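Local coordinates for protein carboxyl esterase NP (Bacillus subtilis, PDB 4CCW) that catalyses the hydrolysis of carboxylic esters to an alcohol and a carboxylate, as a carboxylesterase of the alpha/beta hydrolase fold, at residues H61-S66 with G127-G132; I151-E156 with H273-E278; L27-C32 with P72-W77. One frame throughout, in Å; residues are numbered along the deposited sequence.

Contact 1 (H61-S66 with G127-G132); sequences HGALFS and GLSLGG. With VKC ((2-hydroxyethoxy)acetic acid), chain B.
Ser129 OG accepts the backbone N-H of Ala63 in an almost straight bond, N to OG 3.1 Å with 170° at the hydrogen. OG stands anti to the backbone N of Ser129 (chi1 152°), which turns it toward the loop 61-66. Just beside this bond, Ala63 CB lies 4.0 Å from Leu130 CB. The bound (2-hydroxyethoxy)acetic acid rests against the same loop: Ala63 CB approaches its ether oxygen OAD at 3.4 Å, Leu64 CD1 meets the hydroxyl OE1 at the far end, and the carboxylate oxygen OXT sits 3.8 Å above one face of the Phe65 ring, toward its rim. Phe196 and Phe200 meet the Phe65 ring edge-to-face.

Further in, backbone meets backbone. Gly62 CA gives a C-H...O contact to Leu128 O, while Gly131 N makes a weak bond to His61 O; a beta carbon on Gly131 would clash with that oxygen. The loop is braced from within by Gly62 O, gripped from opposite faces of its plane by Phe65 N and by His61 ND1. The latter bond measures 2.8 Å from ND1 to Gly62 O and lies in the imidazole plane. His61 NE2 accepts from Ile88 N, so both ring nitrogens are tied down.

Ser129 joins strand 123-128 to helix 130-141 with positive phi (55°), as expected for the strained turn of a nucleophile elbow, in the sequence Gly-Leu-Ser-Leu-Gly. By analogy with other alpha/beta hydrolases, Ser129 is probably the nucleophile, and the N-H groups of Ala63 and Leu130 probably form the oxyanion hole; in this state the Ala63 N-H points at the serine oxygen itself.

Contact 2 (I151-E156 with H273-E278); sequences ILSPAE and HVLSME
Leu152, on strand 146-152, lays CG against Leu275 CD1 at 3.9 Å, the two side chains crossing at about a right angle. Next comes Ser153, the polar centre of the contact. Its OG lies beside its own backbone N, anti to the carbonyl carbon (chi1 -54°), and from there donates to His273 O across 2.7 Å, tilted 20° from the carbonyl plane. Leu275 CD2 packs on the same OG at 3.4 Å. The Ser153 backbone takes part as well, its O approaching His273 CE1 obliquely at 3.2 Å, while CB nears ND1 of the imidazole. With an alanine at Ser153, His273 O would probably lose its hydroxyl donor, and the loop carrying the histidine would be less firmly tied to the 151-156 segment. His273, the probable proton acceptor of the active site, turns ND1 to Glu244 OE1, consistent with a Ser-His-Glu catalytic triad. Strand 146-152 runs between strands 123-128 and 236-241, so Leu152 also touches Ile126, Leu128 and Leu239; Leu275 and Ser276 of the short helix 275-278 pack beside Leu152, Ser276 also touching Leu128 of strand 123-128.

Contact 3 (L27-C32 with P72-W77); sequences LWPVRC and PNIADW
Ile74, at the start of helix 74-80, sets its branched side chain against one face of the Trp28 indole, the two side chains crossing at about a right angle. Its CG2 methyl stands over the five-membered ring, 3.8 Å from the centroid and only 12° off the ring normal, a true CH-pi contact. The other branch passes the NE1-CE2-CZ2 rim: CG1, anti to the backbone N of Ile74 (chi1 -166°), comes within 3.5 Å of Trp28 CZ2, and CD1 follows alongside.

Pro29 closes in from the side. Its CD meets Ile74 CG2 at 3.5 Å, so that this methyl sits in the corner between the pyrrolidine and the indole face, and its CG lies 3.9 Å from the Ala75 methyl one residue further along the helix. Val30 adds a looser touch, CG1 to Ile74 CG1 at 4.4 Å, while its carbonyl oxygen lies in the indole plane at the ring edge. The indole N-H, NE1, is taken up by Ser49 OG of strand 42-49, which fixes how the ring is turned. Behind Ile74 lies Leu59 of strand 56-60.

No hydrogen bond joins 27-32 to 72-77. The loop that leads into strand 32-39 is joined to the first turn of the helix by carbon surfaces alone, buried at Trp28 and Ile74 and open to solvent at Pro29 and Ala75. The contact is thus apolar throughout, and the one polar atom of the indole, NE1, is bonded to Ser49 OG and not to the helix.

How the contacts relate
Contacts 1 and 2 lie side by side at the ends of neighbouring parallel strands, 123-128 and 146-152, their centres 8 Å apart. Gly127 O and Leu152 N, and Ser129 O and Ala155 N, probably bond between them, and Ser129 CB packs on His273 NE2, so the two together bring the likely nucleophile and the histidine to one pocket. Contact 3 is more peripheral, about 17 and 18 Å from them between centres. It touches contact 2 through a probable bond from Asn73 ND2 to Ser276 O. Along the chain, contact 3 alternates with contact 1, whereas contact 2 opens after both have closed.

Contact 1 (H61-S66 with G127-G132)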
# COMPACT_ATOMS: atom_id res chain seq x y z
N HIS A 61 0.51 -0.08 -2.46
CA HIS A 61 -0.13 1.20 -2.08
C HIS A 61 -1.04 1.13 -0.87
O HIS A 61 -1.41 0.04 -0.41
CB HIS A 61 -0.96 1.64 -3.27
CG HIS A 61 -2.02 0.62 -3.65
ND1 HIS A 61 -3.20 0.56 -3.03
CD2 HIS A 61 -2.00 -0.41 -4.59
CE1 HIS A 61 -3.93 -0.46 -3.55
NE2 HIS A 61 -3.19 -1.05 -4.51
N GLY A 62 -1.46 2.30 -0.38
CA GLY A 62 -2.44 2.38 0.72
C GLY A 62 -3.86 2.13 0.25
O GLY A 62 -4.15 2.23 -0.94
N ALA A 63 -4.76 1.80 1.18
CA ALA A 63 -6.15 1.49 0.83
C ALA A 63 -6.80 2.60 0.01
O ALA A 63 -6.65 3.77 0.34
CB ALA A 63 -7.00 1.21 2.07
N LEU A 64 -7.48 2.21 -1.06
CA LEU A 64 -8.34 3.10 -1.88
C LEU A 64 -7.57 4.08 -2.77
O LEU A 64 -8.19 4.81 -3.56
CB LEU A 64 -9.36 3.85 -1.02
CG LEU A 64 -10.22 3.07 -0.02
CD1 LEU A 64 -11.16 4.06 0.65
CD2 LEU A 64 -11.00 1.93 -0.67
N PHE A 65 -6.24 4.07 -2.67
CA PHE A 65 -5.38 5.06 -3.32
C PHE A 65 -4.81 4.60 -4.67
O PHE A 65 -4.47 5.44 -5.50
CB PHE A 65 -4.22 5.45 -2.38
CG PHE A 65 -4.52 6.61 -1.46
CD1 PHE A 65 -5.83 6.91 -1.07
CD2 PHE A 65 -3.48 7.40 -0.96
CE1 PHE A 65 -6.09 7.97 -0.22
CE2 PHE A 65 -3.74 8.46 -0.11
CZ PHE A 65 -5.04 8.75 0.27
N SER A 66 -4.72 3.29 -4.87
CA SER A 66 -4.07 2.66 -6.05
C SER A 66 -2.56 2.89 -6.14
O SER A 66 -1.97 3.67 -5.38
CB SER A 66 -4.75 3.06 -7.38
OG SER A 66 -4.25 4.30 -7.87
N GLY A 127 5.51 -0.97 1.42
CA GLY A 127 4.06 -0.99 1.49
C GLY A 127 3.59 0.05 2.48
O GLY A 127 4.15 0.16 3.58
N LEU A 128 2.56 0.81 2.09
CA LEU A 128 1.97 1.79 2.99
C LEU A 128 0.53 1.39 3.29
O LEU A 128 -0.17 0.84 2.42
CB LEU A 128 2.06 3.20 2.38
CG LEU A 128 1.56 4.39 3.22
CD1 LEU A 128 2.51 5.58 3.11
CD2 LEU A 128 0.15 4.76 2.81
N SER A 129 0.09 1.65 4.53
CA SER A 129 -1.32 1.38 4.92
C SER A 129 -1.69 -0.09 4.63
O SER A 129 -0.97 -0.99 5.05
CB SER A 129 -2.28 2.40 4.25
OG SER A 129 -3.60 1.91 4.02
N LEU A 130 -2.76 -0.34 3.89
CA LEU A 130 -3.13 -1.71 3.48
C LEU A 130 -1.94 -2.51 2.93
O LEU A 130 -1.73 -3.67 3.31
CB LEU A 130 -4.29 -1.67 2.48
CG LEU A 130 -4.86 -3.02 2.02
CD1 LEU A 130 -5.32 -3.84 3.22
CD2 LEU A 130 -5.99 -2.80 1.02
N GLY A 131 -1.17 -1.87 2.05
CA GLY A 131 0.02 -2.47 1.44
C GLY A 131 1.08 -2.86 2.46
O GLY A 131 1.80 -3.82 2.25
N GLY A 132 1.17 -2.10 3.55
CA GLY A 132 2.12 -2.42 4.64
C GLY A 132 1.71 -3.72 5.35
O GLY A 132 2.56 -4.52 5.73
C VKC B . -6.83 4.87 3.46
O VKC B . -6.43 4.44 4.56
CA VKC B . -8.28 4.69 3.09
CD VKC B . -10.81 2.26 3.89
CG VKC B . -10.20 3.65 4.07
OAD VKC B . -8.80 3.57 3.80
OE1 VKC B . -12.14 2.36 3.36
OXT VKC B . -6.07 5.46 2.66

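Contact 2 (I151-E156 with H273-E278)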
# COMPACT_ATOMS: atom_id res chain seq x y z
N ILE A 151 7.94 -0.82 5.81
CA ILE A 151 6.52 -0.88 6.13
C ILE A 151 6.17 0.50 6.63
O ILE A 151 6.70 0.96 7.64
CB ILE A 151 6.23 -1.99 7.17
CG1 ILE A 151 6.50 -3.37 6.54
CG2 ILE A 151 4.82 -1.89 7.72
CD1 ILE A 151 6.45 -4.54 7.51
N LEU A 152 5.29 1.18 5.89
CA LEU A 152 4.97 2.58 6.17
C LEU A 152 3.55 2.68 6.68
O LEU A 152 2.63 2.26 5.98
CB LEU A 152 5.11 3.43 4.89
CG LEU A 152 6.50 3.87 4.37
CD1 LEU A 152 7.62 2.87 4.57
CD2 LEU A 152 6.41 4.26 2.90
N SER A 153 3.35 3.25 7.87
CA SER A 153 1.99 3.52 8.37
C SER A 153 1.05 2.31 8.12
O SER A 153 -0.01 2.47 7.51
CB SER A 153 1.40 4.74 7.66
OG SER A 153 2.26 5.86 7.79
N PRO A 154 1.45 1.10 8.57
CA PRO A 154 0.68 -0.09 8.19
C PRO A 154 -0.76 -0.10 8.71
O PRO A 154 -1.01 0.34 9.83
CB PRO A 154 1.45 -1.23 8.85
CG PRO A 154 2.18 -0.58 10.00
CD PRO A 154 2.57 0.77 9.46
N ALA A 155 -1.68 -0.65 7.92
CA ALA A 155 -3.04 -0.87 8.40
C ALA A 155 -2.94 -1.91 9.50
O ALA A 155 -2.41 -3.00 9.29
CB ALA A 155 -3.95 -1.37 7.30
N GLU A 156 -3.41 -1.55 10.68
CA GLU A 156 -3.29 -2.39 11.88
C GLU A 156 -1.89 -2.98 12.00
O GLU A 156 -0.95 -2.20 12.15
CB GLU A 156 -4.45 -3.41 11.95
CG GLU A 156 -5.74 -2.68 12.29
CD GLU A 156 -6.82 -3.60 12.88
OE1 GLU A 156 -6.75 -4.82 12.68
OE2 GLU A 156 -7.71 -3.07 13.55
N HIS A 273 -0.23 9.85 8.43
CA HIS A 273 -0.45 8.57 7.80
C HIS A 273 0.17 8.44 6.43
O HIS A 273 0.86 7.47 6.13
CB HIS A 273 -1.96 8.29 7.74
CG HIS A 273 -2.31 6.89 7.34
ND1 HIS A 273 -1.91 5.81 8.05
CD2 HIS A 273 -3.06 6.40 6.27
CE1 HIS A 273 -2.38 4.69 7.45
NE2 HIS A 273 -3.09 5.06 6.37
N VAL A 274 -0.08 9.41 5.56
CA VAL A 274 0.36 9.28 4.17
C VAL A 274 1.74 9.93 4.04
O VAL A 274 1.98 10.87 3.26
CB VAL A 274 -0.69 9.86 3.19
CG1 VAL A 274 -0.42 9.35 1.78
CG2 VAL A 274 -2.09 9.44 3.62
N LEU A 275 2.68 9.40 4.83
CA LEU A 275 3.97 10.04 5.02
C LEU A 275 4.85 10.10 3.76
O LEU A 275 5.68 11.00 3.61
CB LEU A 275 4.69 9.43 6.23
CG LEU A 275 4.95 7.93 6.33
CD1 LEU A 275 6.16 7.55 5.50
CD2 LEU A 275 5.21 7.53 7.78
N SER A 276 4.65 9.14 2.86
CA SER A 276 5.36 9.10 1.57
C SER A 276 5.02 10.30 0.67
O SER A 276 5.83 10.71 -0.18
CB SER A 276 5.04 7.78 0.85
OG SER A 276 3.65 7.65 0.62
N MET A 277 3.83 10.87 0.88
CA MET A 277 3.33 12.00 0.07
C MET A 277 3.57 13.33 0.77
O MET A 277 3.76 14.36 0.11
CB MET A 277 1.83 11.81 -0.26
CG MET A 277 1.53 10.49 -0.98
SD MET A 277 -0.13 10.21 -1.60
CE MET A 277 -0.06 11.11 -3.14
N GLU A 278 3.61 13.30 2.10
CA GLU A 278 3.88 14.51 2.89
C GLU A 278 5.36 14.82 3.03
O GLU A 278 5.75 15.99 3.03
CB GLU A 278 3.25 14.41 4.27
CG GLU A 278 1.73 14.27 4.22
CD GLU A 278 1.18 13.65 5.48
OE1 GLU A 278 1.86 12.80 6.08
OE2 GLU A 278 0.07 14.04 5.87

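Contact 3 (L27-C32 with P72-W77)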
# COMPACT_ATOMS: atom_id res chain seq x y z
N LEU A 27 1.23 12.12 -13.71
CA LEU A 27 2.04 12.66 -12.61
C LEU A 27 3.32 11.85 -12.36
O LEU A 27 4.15 12.23 -11.51
CB LEU A 27 1.22 12.73 -11.31
CG LEU A 27 -0.13 13.45 -11.28
CD1 LEU A 27 -0.81 13.25 -9.94
CD2 LEU A 27 0.00 14.94 -11.61
N TRP A 28 3.46 10.74 -13.10
CA TRP A 28 4.63 9.86 -13.02
C TRP A 28 5.76 10.52 -13.78
O TRP A 28 5.66 10.73 -14.99
CB TRP A 28 4.28 8.54 -13.68
CG TRP A 28 4.88 7.30 -13.06
CD1 TRP A 28 6.04 6.63 -13.44
CD2 TRP A 28 4.31 6.49 -11.97
NE1 TRP A 28 6.24 5.52 -12.66
CE2 TRP A 28 5.24 5.37 -11.76
CE3 TRP A 28 3.18 6.58 -11.16
CZ2 TRP A 28 5.02 4.41 -10.79
CZ3 TRP A 28 2.97 5.60 -10.18
CH2 TRP A 28 3.87 4.54 -10.00
N PRO A 29 6.86 10.88 -13.08
CA PRO A 29 7.92 11.67 -13.73
C PRO A 29 9.02 10.84 -14.40
O PRO A 29 10.10 11.36 -14.70
CB PRO A 29 8.51 12.47 -12.58
CG PRO A 29 8.32 11.60 -11.39
CD PRO A 29 7.16 10.67 -11.65
N VAL A 30 8.74 9.56 -14.64
CA VAL A 30 9.70 8.68 -15.30
C VAL A 30 8.97 7.75 -16.27
O VAL A 30 7.75 7.59 -16.18
CB VAL A 30 10.54 7.90 -14.26
CG1 VAL A 30 9.76 6.74 -13.65
CG2 VAL A 30 11.84 7.41 -14.87
N ARG A 31 9.69 7.17 -17.23
CA ARG A 31 9.08 6.25 -18.19
C ARG A 31 8.55 5.01 -17.47
O ARG A 31 9.26 4.39 -16.68
CB ARG A 31 10.07 5.84 -19.28
CG ARG A 31 9.41 5.63 -20.63
CD ARG A 31 10.15 4.67 -21.55
NE ARG A 31 11.60 4.89 -21.59
CZ ARG A 31 12.51 3.97 -21.25
NH1 ARG A 31 12.12 2.76 -20.85
NH2 ARG A 31 13.80 4.26 -21.31
N CYS A 32 7.30 4.67 -17.75
CA CYS A 32 6.72 3.47 -17.17
C CYS A 32 5.85 2.71 -18.18
O CYS A 32 5.49 3.24 -19.23
CB CYS A 32 5.91 3.80 -15.93
SG CYS A 32 4.37 4.67 -16.29
N PRO A 72 5.37 10.76 -5.99
CA PRO A 72 6.41 11.58 -5.36
C PRO A 72 7.70 10.83 -5.05
O PRO A 72 8.68 11.43 -4.61
CB PRO A 72 5.78 12.03 -4.04
CG PRO A 72 4.35 11.61 -4.09
CD PRO A 72 4.28 10.46 -5.03
N ASN A 73 7.69 9.52 -5.26
CA ASN A 73 8.76 8.66 -4.75
C ASN A 73 9.43 7.91 -5.88
O ASN A 73 10.57 7.48 -5.75
CB ASN A 73 8.20 7.63 -3.76
CG ASN A 73 7.16 8.21 -2.83
OD1 ASN A 73 5.96 8.01 -3.03
ND2 ASN A 73 7.61 8.97 -1.82
N ILE A 74 8.71 7.76 -6.99
CA ILE A 74 9.12 6.82 -8.02
C ILE A 74 10.38 7.26 -8.80
O ILE A 74 11.15 6.41 -9.23
CB ILE A 74 7.95 6.46 -8.97
CG1 ILE A 74 8.29 5.23 -9.82
CG2 ILE A 74 7.57 7.65 -9.85
CD1 ILE A 74 8.43 3.94 -9.03
N ALA A 75 10.60 8.56 -8.96
CA ALA A 75 11.81 9.04 -9.66
C ALA A 75 13.09 8.64 -8.92
O ALA A 75 14.05 8.17 -9.55
CB ALA A 75 11.77 10.54 -9.88
N ASP A 76 13.09 8.81 -7.60
CA ASP A 76 14.22 8.41 -6.75
C ASP A 76 14.36 6.88 -6.67
O ASP A 76 15.44 6.35 -6.94
CB ASP A 76 14.08 8.98 -5.33
CG ASP A 76 14.55 10.43 -5.21
OD1 ASP A 76 15.22 10.96 -6.12
OD2 ASP A 76 14.24 11.04 -4.16
N TRP A 77 13.29 6.18 -6.31
CA TRP A 77 13.39 4.73 -6.13
C TRP A 77 13.67 4.02 -7.41
O TRP A 77 14.45 3.06 -7.43
CB TRP A 77 12.15 4.14 -5.43
CG TRP A 77 11.97 4.62 -4.02
CD1 TRP A 77 12.93 5.17 -3.17
CD2 TRP A 77 10.74 4.61 -3.22
NE1 TRP A 77 12.40 5.49 -1.96
CE2 TRP A 77 11.09 5.18 -1.91
CE3 TRP A 77 9.43 4.20 -3.45
CZ2 TRP A 77 10.16 5.33 -0.90
CZ3 TRP A 77 8.49 4.35 -2.41
CH2 TRP A 77 8.85 4.90 -1.17